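Local coordinates for protein polyphenol oxidase (Geobacillus stearothermophilus, PDB 6T0Y) that cleaves adenosine, inosine and S-methyl-5'-thioadenosine with phosphate to release the free base, and also deaminates adenosine, using a catalytic zinc ion, at residues A[29-34]-A[246-251]; A[43-48]-A[263-268]; A[121-126]-A[141-146]; A[176-181]-A[240-245]. One frame throughout, in Å; residues are numbered along the deposited sequence.

Contacts 2 and 3 share a mixed sheet, in which strand 264-269 lies antiparallel beside strand 118-123, with centres about 10 Å apart. Contact 3 joins this sheet to a second one through strand 138-144 and carries two ligands of the catalytic zinc, while contact 2 brings together residues that bind inosine. Contacts 1 and 4, centres about 12 Å apart, each include one cysteine ligand of the second, probably structural zinc. Along the chain, 29-34 and 43-48 come first, then both halves of contact 3, then those of contact 4, and finally 246-251 and 263-268, so contacts 1 and 2 tie the N-terminal to the C-terminal part. Asp125 links contact 3 to Thr244 and Ile180 of contact 4.

Contact 1. Residues A[29-34]-A[246-251]; sequences TTKHGG and CEEALF. With ZN (zinc ion), chain B.
The imidazole of His32 meets the carbonyl of Ala249 at its edge, in the ring plane, while the CG of Lys31 lies against one face, toward the rim. His32 NE2 donates to Ala249 O at 2.9 Å, a bond bent to 133° at the hydrogen. The Phe251 ring has Leu250 CB over the centre of one face, and Thr29 O comes to its edge. Lys31 grips 246-251 by backbone and side-chain end alike. Lys31 N donates to Leu250 O at 2.9 Å, and the side chain, bent at chi3 (-53°), runs past that carbonyl to place Lys31 NZ 2.8 Å from Glu248 O. A weak bond of 3.4 Å joins Lys31 NZ to Phe251 O, which also accepts from Arg256. Three successive carbonyls, of Glu248, Ala249 and Leu250, are thus taken up by Lys31 and His32. Thr30 CG2 touches Leu250 CD2 at 3.9 Å. At the far end of 246-251, Cys246 binds the second zinc with Cys183, Cys184 and Cys243. The contact joins the loop after strand 25-29 to the loop between strands 237-239 and 264-269; Leu14 of strand 13-16 touches Thr30 and Phe251, and Met264 packs on Thr29 and Phe251.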
loop_
_atom_site.group_PDB
_atom_site.type_symbol
_atom_site.label_atom_id
_atom_site.label_comp_id
_atom_site.label_asym_id
_atom_site.label_seq_id
_atom_site.Cartn_x
_atom_site.Cartn_y
_atom_site.Cartn_z
ATOM N N THR A 29 2.069 9.449 -1.821
ATOM C CA THR A 29 2.574 10.534 -2.631
ATOM C C THR A 29 1.904 10.541 -4.002
ATOM O O THR A 29 1.340 9.547 -4.467
ATOM C CB THR A 29 4.102 10.462 -2.761
ATOM O OG1 THR A 29 4.511 9.252 -3.379
ATOM C CG2 THR A 29 4.819 10.586 -1.446
ATOM N N THR A 30 1.993 11.687 -4.665
ATOM C CA THR A 30 1.655 11.828 -6.077
ATOM C C THR A 30 2.947 12.040 -6.863
ATOM O O THR A 30 4.030 12.116 -6.305
ATOM C CB THR A 30 0.688 12.979 -6.293
ATOM O OG1 THR A 30 1.445 14.171 -6.070
ATOM C CG2 THR A 30 -0.532 12.856 -5.410
ATOM N N LYS A 31 2.830 12.089 -8.178
ATOM C CA LYS A 31 4.020 11.996 -9.021
ATOM C C LYS A 31 4.789 13.304 -9.171
ATOM O O LYS A 31 5.871 13.296 -9.768
ATOM C CB LYS A 31 3.650 11.452 -10.400
ATOM C CG LYS A 31 2.822 12.416 -11.204
ATOM C CD LYS A 31 1.976 11.784 -12.298
ATOM C CE LYS A 31 2.749 10.912 -13.217
ATOM N NZ LYS A 31 1.942 10.616 -14.495
ATOM N N HIS A 32 4.297 14.403 -8.618
ATOM C CA HIS A 32 4.885 15.711 -8.868
ATOM C C HIS A 32 5.694 16.237 -7.693
ATOM O O HIS A 32 5.456 15.894 -6.534
ATOM C CB HIS A 32 3.796 16.706 -9.253
ATOM C CG HIS A 32 3.085 16.303 -10.495
ATOM N ND1 HIS A 32 3.710 16.261 -11.724
ATOM C CD2 HIS A 32 1.823 15.858 -10.696
ATOM C CE1 HIS A 32 2.859 15.807 -12.628
ATOM N NE2 HIS A 32 1.696 15.599 -12.037
ATOM N N GLY A 33 6.657 17.090 -8.023
ATOM C CA GLY A 33 7.438 17.784 -7.033
ATOM C C GLY A 33 8.831 17.259 -6.820
ATOM O O GLY A 33 9.501 17.710 -5.881
ATOM N N GLY A 34 9.289 16.320 -7.648
ATOM C CA GLY A 34 10.557 15.669 -7.445
ATOM C C GLY A 34 11.631 16.055 -8.438
ATOM O O GLY A 34 11.550 17.062 -9.142
ATOM N N CYS A 246 -6.306 5.533 -14.393
ATOM C CA CYS A 246 -7.162 6.622 -14.865
ATOM C C CYS A 246 -6.620 8.001 -14.493
ATOM O O CYS A 246 -6.725 8.938 -15.286
ATOM C CB CYS A 246 -8.568 6.479 -14.280
ATOM S SG CYS A 246 -9.584 5.171 -14.977
ATOM N N GLU A 247 -6.101 8.170 -13.276
ATOM C CA GLU A 247 -5.736 9.489 -12.747
ATOM C C GLU A 247 -4.269 9.754 -13.080
ATOM O O GLU A 247 -3.391 9.855 -12.221
ATOM C CB GLU A 247 -6.052 9.578 -11.254
ATOM C CG GLU A 247 -7.544 9.347 -10.991
ATOM C CD GLU A 247 -8.049 9.661 -9.582
ATOM O OE1 GLU A 247 -7.346 10.285 -8.761
ATOM O OE2 GLU A 247 -9.206 9.285 -9.304
ATOM N N GLU A 248 -4.031 9.878 -14.392
ATOM C CA GLU A 248 -2.676 10.023 -14.917
ATOM C C GLU A 248 -2.004 11.303 -14.454
ATOM O O GLU A 248 -0.773 11.377 -14.437
ATOM C CB GLU A 248 -2.712 9.973 -16.444
ATOM C CG GLU A 248 -1.357 10.107 -17.119
ATOM C CD GLU A 248 -1.446 10.010 -18.641
ATOM O OE1 GLU A 248 -0.388 10.078 -19.308
ATOM O OE2 GLU A 248 -2.572 9.868 -19.171
ATOM N N ALA A 249 -2.775 12.339 -14.117
ATOM C CA ALA A 249 -2.167 13.574 -13.646
ATOM C C ALA A 249 -1.621 13.459 -12.238
ATOM O O ALA A 249 -0.894 14.359 -11.795
ATOM C CB ALA A 249 -3.184 14.713 -13.670
ATOM N N LEU A 250 -1.977 12.401 -11.522
ATOM C CA LEU A 250 -1.523 12.222 -10.160
ATOM C C LEU A 250 -0.590 11.047 -9.986
ATOM O O LEU A 250 0.284 11.109 -9.118
ATOM C CB LEU A 250 -2.705 11.986 -9.216
ATOM C CG LEU A 250 -3.574 13.178 -8.872
ATOM C CD1 LEU A 250 -4.639 12.744 -7.875
ATOM C CD2 LEU A 250 -2.753 14.331 -8.324
ATOM N N PHE A 251 -0.730 9.986 -10.774
ATOM C CA PHE A 251 -0.103 8.731 -10.430
ATOM C C PHE A 251 0.714 8.131 -11.559
ATOM O O PHE A 251 0.349 8.208 -12.736
ATOM C CB PHE A 251 -1.142 7.721 -10.028
ATOM C CG PHE A 251 -1.966 8.139 -8.854
ATOM C CD1 PHE A 251 -3.340 8.235 -8.977
ATOM C CD2 PHE A 251 -1.390 8.418 -7.623
ATOM C CE1 PHE A 251 -4.121 8.599 -7.908
ATOM C CE2 PHE A 251 -2.187 8.783 -6.532
ATOM C CZ PHE A 251 -3.556 8.877 -6.695
HETATM ZN ZN ZN B . -9.019 3.041 -14.312
#

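Contact 2. Residues A[43-48]-A[263-268]; sequences LNMGLH and RMLAFI
Two hydrogen bonds join Asn44 and Met45 to the backbone of Arg263. Met45 N donates to Arg263 O at 2.9 Å, in the carbonyl plane and nearly straight (167°). Asn44 OD1 accepts from Arg263 N at 2.8 Å and from Gly46 N at 2.9 Å within its own segment, which closes an Asx turn. The two donors reach OD1 from opposite faces of the amide plane: Arg263 N is tilted moderately from that plane, whereas Gly46 N stands well above it. With CG trans to the backbone N (chi1 173°), the amide turns back toward Gly46, and its ND2 is bonded to Asp51, which helps to fix its rotation. An aspartate here, having no amide N-H, would probably set a second carboxylate against that of Asp51 and let the group turn away from both backbone donors.

The apolar part is carried by Met45, whose side chain crosses that of Leu265 at about a right angle, CG lying 3.8 Å from Leu265 CB; Leu63 of helix 53-67 touches both. Gly46 lies so close to Arg263 that a CB there would clash with Arg263 CG.

His48 and Arg263 touch without a hydrogen bond. His48 CE1 lies 3.8 Å from Arg263 CG, and the imidazole and guanidinium planes stand 85° apart. The two bind inosine, as does Leu47, and the nearest atom of the Arg263 side chain is about 6 Å from the catalytic zinc: the loop after the Asx turn and the residue before strand 264-269 supply nucleoside-binding groups, consistent with the active site of this YfiH/LACC1-family enzyme.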
loop_
_atom_site.group_PDB
_atom_site.type_symbol
_atom_site.label_atom_id
_atom_site.label_comp_id
_atom_site.label_asym_id
_atom_site.label_seq_id
_atom_site.Cartn_x
_atom_site.Cartn_y
_atom_site.Cartn_z
ATOM N N LEU A 43 8.473 12.678 -8.926
ATOM C CA LEU A 43 8.659 12.251 -7.542
ATOM C C LEU A 43 8.650 10.725 -7.442
ATOM O O LEU A 43 7.835 10.114 -6.758
ATOM C CB LEU A 43 7.608 12.890 -6.649
ATOM C CG LEU A 43 7.916 12.894 -5.149
ATOM C CD1 LEU A 43 8.990 13.907 -4.757
ATOM C CD2 LEU A 43 6.641 13.137 -4.361
ATOM N N ASN A 44 9.584 10.108 -8.155
ATOM C CA ASN A 44 9.754 8.667 -8.074
ATOM C C ASN A 44 10.394 8.299 -6.751
ATOM O O ASN A 44 11.510 8.720 -6.439
ATOM C CB ASN A 44 10.619 8.138 -9.198
ATOM C CG ASN A 44 10.920 6.690 -9.005
ATOM O OD1 ASN A 44 10.087 5.935 -8.525
ATOM N ND2 ASN A 44 12.121 6.286 -9.354
ATOM N N MET A 45 9.694 7.496 -5.984
ATOM C CA MET A 45 10.170 7.068 -4.682
ATOM C C MET A 45 10.811 5.698 -4.691
ATOM O O MET A 45 11.287 5.257 -3.656
ATOM C CB MET A 45 9.000 7.085 -3.696
ATOM C CG MET A 45 8.327 8.441 -3.591
ATOM S SD MET A 45 9.482 9.731 -3.036
ATOM C CE MET A 45 9.096 9.847 -1.269
ATOM N N GLY A 46 10.775 4.979 -5.823
ATOM C CA GLY A 46 11.236 3.609 -5.871
ATOM C C GLY A 46 12.712 3.521 -6.206
ATOM O O GLY A 46 13.162 4.082 -7.203
ATOM N N LEU A 47 13.459 2.806 -5.366
ATOM C CA LEU A 47 14.890 2.560 -5.547
ATOM C C LEU A 47 15.182 1.344 -6.420
ATOM O O LEU A 47 16.349 1.104 -6.765
ATOM C CB LEU A 47 15.571 2.351 -4.181
ATOM C CG LEU A 47 15.692 3.589 -3.295
ATOM C CD1 LEU A 47 16.088 3.248 -1.873
ATOM C CD2 LEU A 47 16.682 4.560 -3.917
ATOM N N HIS A 48 14.157 0.604 -6.811
ATOM C CA HIS A 48 14.274 -0.689 -7.456
ATOM C C HIS A 48 13.725 -0.698 -8.872
ATOM O O HIS A 48 13.357 -1.764 -9.368
ATOM C CB HIS A 48 13.466 -1.692 -6.621
ATOM C CG HIS A 48 11.990 -1.345 -6.534
ATOM N ND1 HIS A 48 11.498 -0.127 -6.072
ATOM C CD2 HIS A 48 10.901 -2.062 -6.900
ATOM C CE1 HIS A 48 10.186 -0.116 -6.176
ATOM N NE2 HIS A 48 9.792 -1.293 -6.629
ATOM N N ARG A 263 7.385 5.115 -8.860
ATOM C CA ARG A 263 6.580 4.568 -7.789
ATOM C C ARG A 263 6.180 5.688 -6.845
ATOM O O ARG A 263 6.990 6.553 -6.501
ATOM C CB ARG A 263 7.337 3.541 -6.985
ATOM C CG ARG A 263 7.718 2.318 -7.784
ATOM C CD ARG A 263 6.545 1.483 -8.182
ATOM N NE ARG A 263 6.956 0.286 -8.893
ATOM C CZ ARG A 263 7.094 0.203 -10.202
ATOM N NH1 ARG A 263 6.869 1.226 -10.997
ATOM N NH2 ARG A 263 7.449 -0.944 -10.737
ATOM N N MET A 264 4.929 5.660 -6.422
ATOM C CA MET A 264 4.493 6.442 -5.280
ATOM C C MET A 264 4.895 5.715 -4.003
ATOM O O MET A 264 5.082 4.505 -3.992
ATOM C CB MET A 264 2.974 6.594 -5.286
ATOM C CG MET A 264 2.422 7.360 -6.453
ATOM S SD MET A 264 2.085 6.421 -7.949
ATOM C CE MET A 264 0.696 5.378 -7.473
ATOM N N LEU A 265 5.017 6.475 -2.926
ATOM C CA LEU A 265 5.251 5.912 -1.608
ATOM C C LEU A 265 3.970 6.003 -0.797
ATOM O O LEU A 265 3.400 7.084 -0.653
ATOM C CB LEU A 265 6.346 6.685 -0.882
ATOM C CG LEU A 265 6.901 5.954 0.332
ATOM C CD1 LEU A 265 7.915 4.917 -0.155
ATOM C CD2 LEU A 265 7.476 6.887 1.345
ATOM N N ALA A 266 3.526 4.866 -0.283
ATOM C CA ALA A 266 2.522 4.800 0.767
ATOM C C ALA A 266 3.269 4.773 2.082
ATOM O O ALA A 266 4.294 4.105 2.225
ATOM C CB ALA A 266 1.695 3.523 0.656
ATOM N N PHE A 267 2.738 5.470 3.076
ATOM C CA PHE A 267 3.444 5.583 4.337
ATOM C C PHE A 267 2.453 5.666 5.487
ATOM O O PHE A 267 1.337 6.167 5.341
ATOM C CB PHE A 267 4.395 6.783 4.346
ATOM C CG PHE A 267 3.741 8.092 3.982
ATOM C CD1 PHE A 267 3.125 8.893 4.934
ATOM C CD2 PHE A 267 3.727 8.500 2.658
ATOM C CE1 PHE A 267 2.526 10.074 4.552
ATOM C CE2 PHE A 267 3.136 9.671 2.289
ATOM C CZ PHE A 267 2.537 10.455 3.223
ATOM N N ILE A 268 2.876 5.164 6.642
ATOM C CA ILE A 268 2.121 5.288 7.875
ATOM C C ILE A 268 3.087 5.206 9.046
ATOM O O ILE A 268 3.986 4.365 9.079
ATOM C CB ILE A 268 0.992 4.240 7.970
ATOM C CG1 ILE A 268 0.069 4.553 9.150
ATOM C CG2 ILE A 268 1.540 2.822 8.025
ATOM C CD1 ILE A 268 -1.240 3.843 9.133
#

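Contact 3. Residues A[121-126]-A[141-146]; sequences LCFADC and LAHAGW. With ZN (zinc ion), chain C.
Strands 121-123 and 141-144 run in roughly the same direction, their short axes 34° apart and 7.8 Å from each other at closest approach, with no hydrogen bond between the two segments, so side chains make most of the contact. Leu121 and Leu141 lie alongside each other with their side chains running opposite ways, CD1 of the first meeting CD2 of the second at 3.9 Å. The other branch of Leu121, CD2, lies 3.8 Å from His143 CB. Phe123 follows on the same strand: its CE1 approaches CD2 of His143 at 3.6 Å, and its CZ rests against His143 CA and CB. The pair is an offset edge-to-face stack, the histidine edge turned toward the phenylalanine face, with the planes at 61°.

Each strand belongs to a different mixed sheet, 118-123 next to 264-269 and 138-144 next to 127-133, and the catalytic zinc site lies where the two sheets meet. His143 NE2 binds the metal at 2.0 Å and Cys126 SG at 2.6 Å; His81 is the third protein ligand, its ring edge-to-face with that of His143. CG of His143 is turned trans to the backbone N (chi1 160°), which carries the ring across to Cys126. The other ring nitrogen, ND1, is hydrogen-bonded to Asp108 OD2, a second-shell carboxylate that, with the metal, helps to fix the ring. Cys126 SG passes 3.7 Å from Gly145 CA, where any CB would collide with the sulfur. Gly145 itself is the N-cap of helix 146-150.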
loop_
_atom_site.group_PDB
_atom_site.type_symbol
_atom_site.label_atom_id
_atom_site.label_comp_id
_atom_site.label_asym_id
_atom_site.label_seq_id
_atom_site.Cartn_x
_atom_site.Cartn_y
_atom_site.Cartn_z
ATOM N N LEU A 121 6.224 1.879 1.767
ATOM C CA LEU A 121 6.140 0.891 0.707
ATOM C C LEU A 121 5.810 1.589 -0.611
ATOM O O LEU A 121 5.150 2.621 -0.636
ATOM C CB LEU A 121 5.102 -0.184 1.018
ATOM C CG LEU A 121 5.557 -1.317 1.947
ATOM C CD1 LEU A 121 5.703 -0.928 3.397
ATOM C CD2 LEU A 121 4.579 -2.453 1.819
ATOM N N CYS A 122 6.268 1.013 -1.721
ATOM C CA CYS A 122 6.167 1.615 -3.037
ATOM C C CYS A 122 5.071 0.983 -3.882
ATOM O O CYS A 122 4.857 -0.226 -3.842
ATOM C CB CYS A 122 7.487 1.466 -3.789
ATOM S SG CYS A 122 8.818 2.525 -3.134
ATOM N N PHE A 123 4.405 1.815 -4.684
ATOM C CA PHE A 123 3.221 1.428 -5.430
ATOM C C PHE A 123 3.126 2.129 -6.776
ATOM O O PHE A 123 3.449 3.305 -6.894
ATOM C CB PHE A 123 1.969 1.828 -4.634
ATOM C CG PHE A 123 1.796 1.010 -3.411
ATOM C CD1 PHE A 123 1.128 -0.196 -3.489
ATOM C CD2 PHE A 123 2.395 1.365 -2.214
ATOM C CE1 PHE A 123 1.015 -1.023 -2.397
ATOM C CE2 PHE A 123 2.269 0.538 -1.107
ATOM C CZ PHE A 123 1.598 -0.668 -1.218
ATOM N N ALA A 124 2.570 1.422 -7.766
ATOM C CA ALA A 124 2.143 2.022 -9.035
ATOM C C ALA A 124 1.115 1.124 -9.719
ATOM O O ALA A 124 1.320 0.715 -10.866
ATOM C CB ALA A 124 3.311 2.245 -9.980
ATOM N N ASP A 125 0.064 0.766 -8.981
ATOM C CA ASP A 125 -1.114 0.017 -9.415
ATOM C C ASP A 125 -1.562 -1.012 -8.379
ATOM O O ASP A 125 -2.754 -1.273 -8.225
ATOM C CB ASP A 125 -0.942 -0.794 -10.699
ATOM C CG ASP A 125 -1.050 0.015 -11.988
ATOM O OD1 ASP A 125 -0.681 -0.563 -13.031
ATOM O OD2 ASP A 125 -1.487 1.191 -12.005
ATOM N N CYS A 126 -0.621 -1.638 -7.674
ATOM C CA CYS A 126 -0.981 -2.626 -6.675
ATOM C C CYS A 126 -1.667 -1.955 -5.490
ATOM O O CYS A 126 -1.574 -0.756 -5.289
ATOM C CB CYS A 126 0.276 -3.375 -6.233
ATOM S SG CYS A 126 1.003 -4.466 -7.477
ATOM N N LEU A 141 1.081 -1.628 7.093
ATOM C CA LEU A 141 0.985 -1.310 5.678
ATOM C C LEU A 141 1.373 -2.535 4.876
ATOM O O LEU A 141 2.410 -3.146 5.127
ATOM C CB LEU A 141 1.904 -0.121 5.369
ATOM C CG LEU A 141 1.902 0.435 3.952
ATOM C CD1 LEU A 141 0.527 0.820 3.473
ATOM C CD2 LEU A 141 2.857 1.622 3.906
ATOM N N ALA A 142 0.530 -2.903 3.928
ATOM C CA ALA A 142 0.761 -4.061 3.089
ATOM C C ALA A 142 0.595 -3.699 1.620
ATOM O O ALA A 142 -0.183 -2.819 1.260
ATOM C CB ALA A 142 -0.203 -5.193 3.426
ATOM N N HIS A 143 1.340 -4.408 0.797
ATOM C CA HIS A 143 1.358 -4.290 -0.656
ATOM C C HIS A 143 0.690 -5.530 -1.224
ATOM O O HIS A 143 1.190 -6.639 -1.060
ATOM C CB HIS A 143 2.835 -4.155 -1.061
ATOM C CG HIS A 143 3.153 -4.472 -2.488
ATOM N ND1 HIS A 143 3.857 -5.602 -2.857
ATOM C CD2 HIS A 143 2.995 -3.745 -3.616
ATOM C CE1 HIS A 143 4.039 -5.593 -4.164
ATOM N NE2 HIS A 143 3.504 -4.487 -4.654
ATOM N N ALA A 144 -0.432 -5.345 -1.909
ATOM C CA ALA A 144 -1.209 -6.454 -2.452
ATOM C C ALA A 144 -1.495 -6.275 -3.946
ATOM O O ALA A 144 -2.458 -5.614 -4.325
ATOM C CB ALA A 144 -2.500 -6.600 -1.650
ATOM N N GLY A 145 -0.683 -6.892 -4.803
ATOM C CA GLY A 145 -1.087 -7.175 -6.165
ATOM C C GLY A 145 -1.875 -8.468 -6.200
ATOM O O GLY A 145 -2.314 -8.976 -5.171
ATOM N N TRP A 146 -2.047 -9.033 -7.394
ATOM C CA TRP A 146 -2.871 -10.233 -7.456
ATOM C C TRP A 146 -2.232 -11.380 -6.691
ATOM O O TRP A 146 -2.927 -12.180 -6.057
ATOM C CB TRP A 146 -3.213 -10.610 -8.895
ATOM C CG TRP A 146 -2.153 -11.275 -9.718
ATOM C CD1 TRP A 146 -1.311 -10.685 -10.619
ATOM C CD2 TRP A 146 -1.866 -12.675 -9.759
ATOM N NE1 TRP A 146 -0.522 -11.632 -11.211
ATOM C CE2 TRP A 146 -0.847 -12.865 -10.708
ATOM C CE3 TRP A 146 -2.376 -13.786 -9.090
ATOM C CZ2 TRP A 146 -0.320 -14.121 -10.998
ATOM C CZ3 TRP A 146 -1.849 -15.042 -9.389
ATOM C CH2 TRP A 146 -0.825 -15.189 -10.322
HETATM ZN ZN ZN C . 3.413 -4.504 -6.631
#

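Contact 4. Residues A[176-181]-A[240-245]; sequences IGPAIG and SERCTS. With ZN (zinc ion), chain B.
Ser240 CB packs against Gly177 C and lies 3.4 Å from Ile176 O; beyond it Ser240 OG meets Pro178 CG at 3.7 Å. Because it is trans to the backbone N (chi1 178°), Ser240 OG turns along its own chain and accepts from Arg242 N at 3.1 Å, an ST turn, and it is also hydrogen-bonded to Asp4 OD1. An alanine here, lacking the hydroxyl, is likely to leave Arg242 N and Asp4 without their mate and let the turn shift. Ser240 N donates to Ile176 O at 2.8 Å, almost straight.

The two loops follow strands 173-176 and 237-239, parallel neighbours in one sheet, and lead toward the cysteine cluster of the second zinc. Here Cys243 SG binds the metal at 2.3 Å and accepts an N-H...S bond from Gly181 N at 3.4 Å; Cys183, Cys184 and Cys246 complete the site. The backbone donor probably eases the negative charge on the thiolate. Between these ends, Thr244 N donates to Ala179 O at 3.2 Å from well above the carbonyl plane. Thr244 CG2 packs on the Ala179 backbone, and its OG1 is hydrogen-bonded to Asp125. The Pro178 ring lies along Arg242, Pro178 CB 4.0 Å from Arg242 CB.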
loop_
_atom_site.group_PDB
_atom_site.type_symbol
_atom_site.label_atom_id
_atom_site.label_comp_id
_atom_site.label_asym_id
_atom_site.label_seq_id
_atom_site.Cartn_x
_atom_site.Cartn_y
_atom_site.Cartn_z
ATOM N N ILE A 176 -8.020 1.251 2.195
ATOM C CA ILE A 176 -7.529 0.685 0.953
ATOM C C ILE A 176 -7.321 1.854 0.009
ATOM O O ILE A 176 -8.268 2.585 -0.306
ATOM C CB ILE A 176 -8.525 -0.338 0.392
ATOM C CG1 ILE A 176 -8.589 -1.542 1.332
ATOM C CG2 ILE A 176 -8.155 -0.717 -1.028
ATOM C CD1 ILE A 176 -9.726 -2.521 1.012
ATOM N N GLY A 177 -6.072 2.076 -0.375
ATOM C CA GLY A 177 -5.710 3.271 -1.102
ATOM C C GLY A 177 -5.795 3.156 -2.610
ATOM O O GLY A 177 -6.226 2.144 -3.166
ATOM N N PRO A 178 -5.391 4.228 -3.291
ATOM C CA PRO A 178 -5.431 4.256 -4.761
ATOM C C PRO A 178 -4.674 3.093 -5.374
ATOM O O PRO A 178 -3.566 2.756 -4.962
ATOM C CB PRO A 178 -4.774 5.595 -5.095
ATOM C CG PRO A 178 -5.098 6.445 -3.902
ATOM C CD PRO A 178 -4.958 5.523 -2.740
ATOM N N ALA A 179 -5.272 2.504 -6.399
ATOM C CA ALA A 179 -4.760 1.300 -7.027
ATOM C C ALA A 179 -5.473 1.179 -8.361
ATOM O O ALA A 179 -6.392 1.939 -8.666
ATOM C CB ALA A 179 -5.015 0.087 -6.130
ATOM N N ILE A 180 -5.047 0.217 -9.171
ATOM C CA ILE A 180 -5.678 0.079 -10.478
ATOM C C ILE A 180 -7.075 -0.499 -10.302
ATOM O O ILE A 180 -7.288 -1.440 -9.532
ATOM C CB ILE A 180 -4.796 -0.735 -11.435
ATOM C CG1 ILE A 180 -5.342 -0.618 -12.867
ATOM C CG2 ILE A 180 -4.681 -2.172 -10.981
ATOM C CD1 ILE A 180 -4.409 -1.083 -13.910
ATOM N N GLY A 181 -8.036 0.094 -10.987
ATOM C CA GLY A 181 -9.417 -0.322 -10.886
ATOM C C GLY A 181 -9.829 -1.291 -11.973
ATOM O O GLY A 181 -9.086 -1.548 -12.923
ATOM N N SER A 240 -10.603 3.870 -1.155
ATOM C CA SER A 240 -10.456 4.928 -2.138
ATOM C C SER A 240 -11.069 4.506 -3.468
ATOM O O SER A 240 -10.959 3.355 -3.888
ATOM C CB SER A 240 -8.969 5.208 -2.344
ATOM O OG SER A 240 -8.781 6.199 -3.337
ATOM N N GLU A 241 -11.674 5.457 -4.156
ATOM C CA GLU A 241 -12.184 5.219 -5.497
ATOM C C GLU A 241 -11.203 5.652 -6.579
ATOM O O GLU A 241 -11.518 5.541 -7.770
ATOM C CB GLU A 241 -13.529 5.925 -5.665
ATOM C CG GLU A 241 -14.643 5.263 -4.824
ATOM C CD GLU A 241 -15.821 6.170 -4.532
ATOM O OE1 GLU A 241 -16.461 5.987 -3.471
ATOM O OE2 GLU A 241 -16.097 7.069 -5.351
ATOM N N ARG A 242 -10.022 6.115 -6.202
ATOM C CA ARG A 242 -9.056 6.580 -7.182
ATOM C C ARG A 242 -8.370 5.403 -7.861
ATOM O O ARG A 242 -7.870 4.495 -7.189
ATOM C CB ARG A 242 -8.002 7.446 -6.503
ATOM C CG ARG A 242 -8.540 8.683 -5.826
ATOM C CD ARG A 242 -7.448 9.441 -5.128
ATOM N NE ARG A 242 -7.880 10.655 -4.448
ATOM C CZ ARG A 242 -7.928 11.861 -4.997
ATOM N NH1 ARG A 242 -7.596 12.037 -6.265
ATOM N NH2 ARG A 242 -8.289 12.889 -4.250
ATOM N N CYS A 243 -8.331 5.450 -9.196
ATOM C CA CYS A 243 -7.622 4.495 -10.040
ATOM C C CYS A 243 -6.301 5.105 -10.502
ATOM O O CYS A 243 -6.284 6.194 -11.083
ATOM C CB CYS A 243 -8.473 4.118 -11.260
ATOM S SG CYS A 243 -7.626 3.078 -12.479
ATOM N N THR A 244 -5.207 4.385 -10.268
ATOM C CA THR A 244 -3.885 4.882 -10.621
ATOM C C THR A 244 -3.693 4.989 -12.127
ATOM O O THR A 244 -2.958 5.858 -12.597
ATOM C CB THR A 244 -2.821 3.957 -10.033
ATOM O OG1 THR A 244 -3.169 2.599 -10.309
ATOM C CG2 THR A 244 -2.713 4.140 -8.563
ATOM N N SER A 245 -4.334 4.117 -12.898
ATOM C CA SER A 245 -4.235 4.217 -14.346
ATOM C C SER A 245 -5.079 5.370 -14.890
ATOM O O SER A 245 -4.610 6.142 -15.730
ATOM C CB SER A 245 -4.660 2.895 -14.968
ATOM O OG SER A 245 -4.883 3.065 -16.347
HETATM ZN ZN ZN B . -9.019 3.041 -14.312
#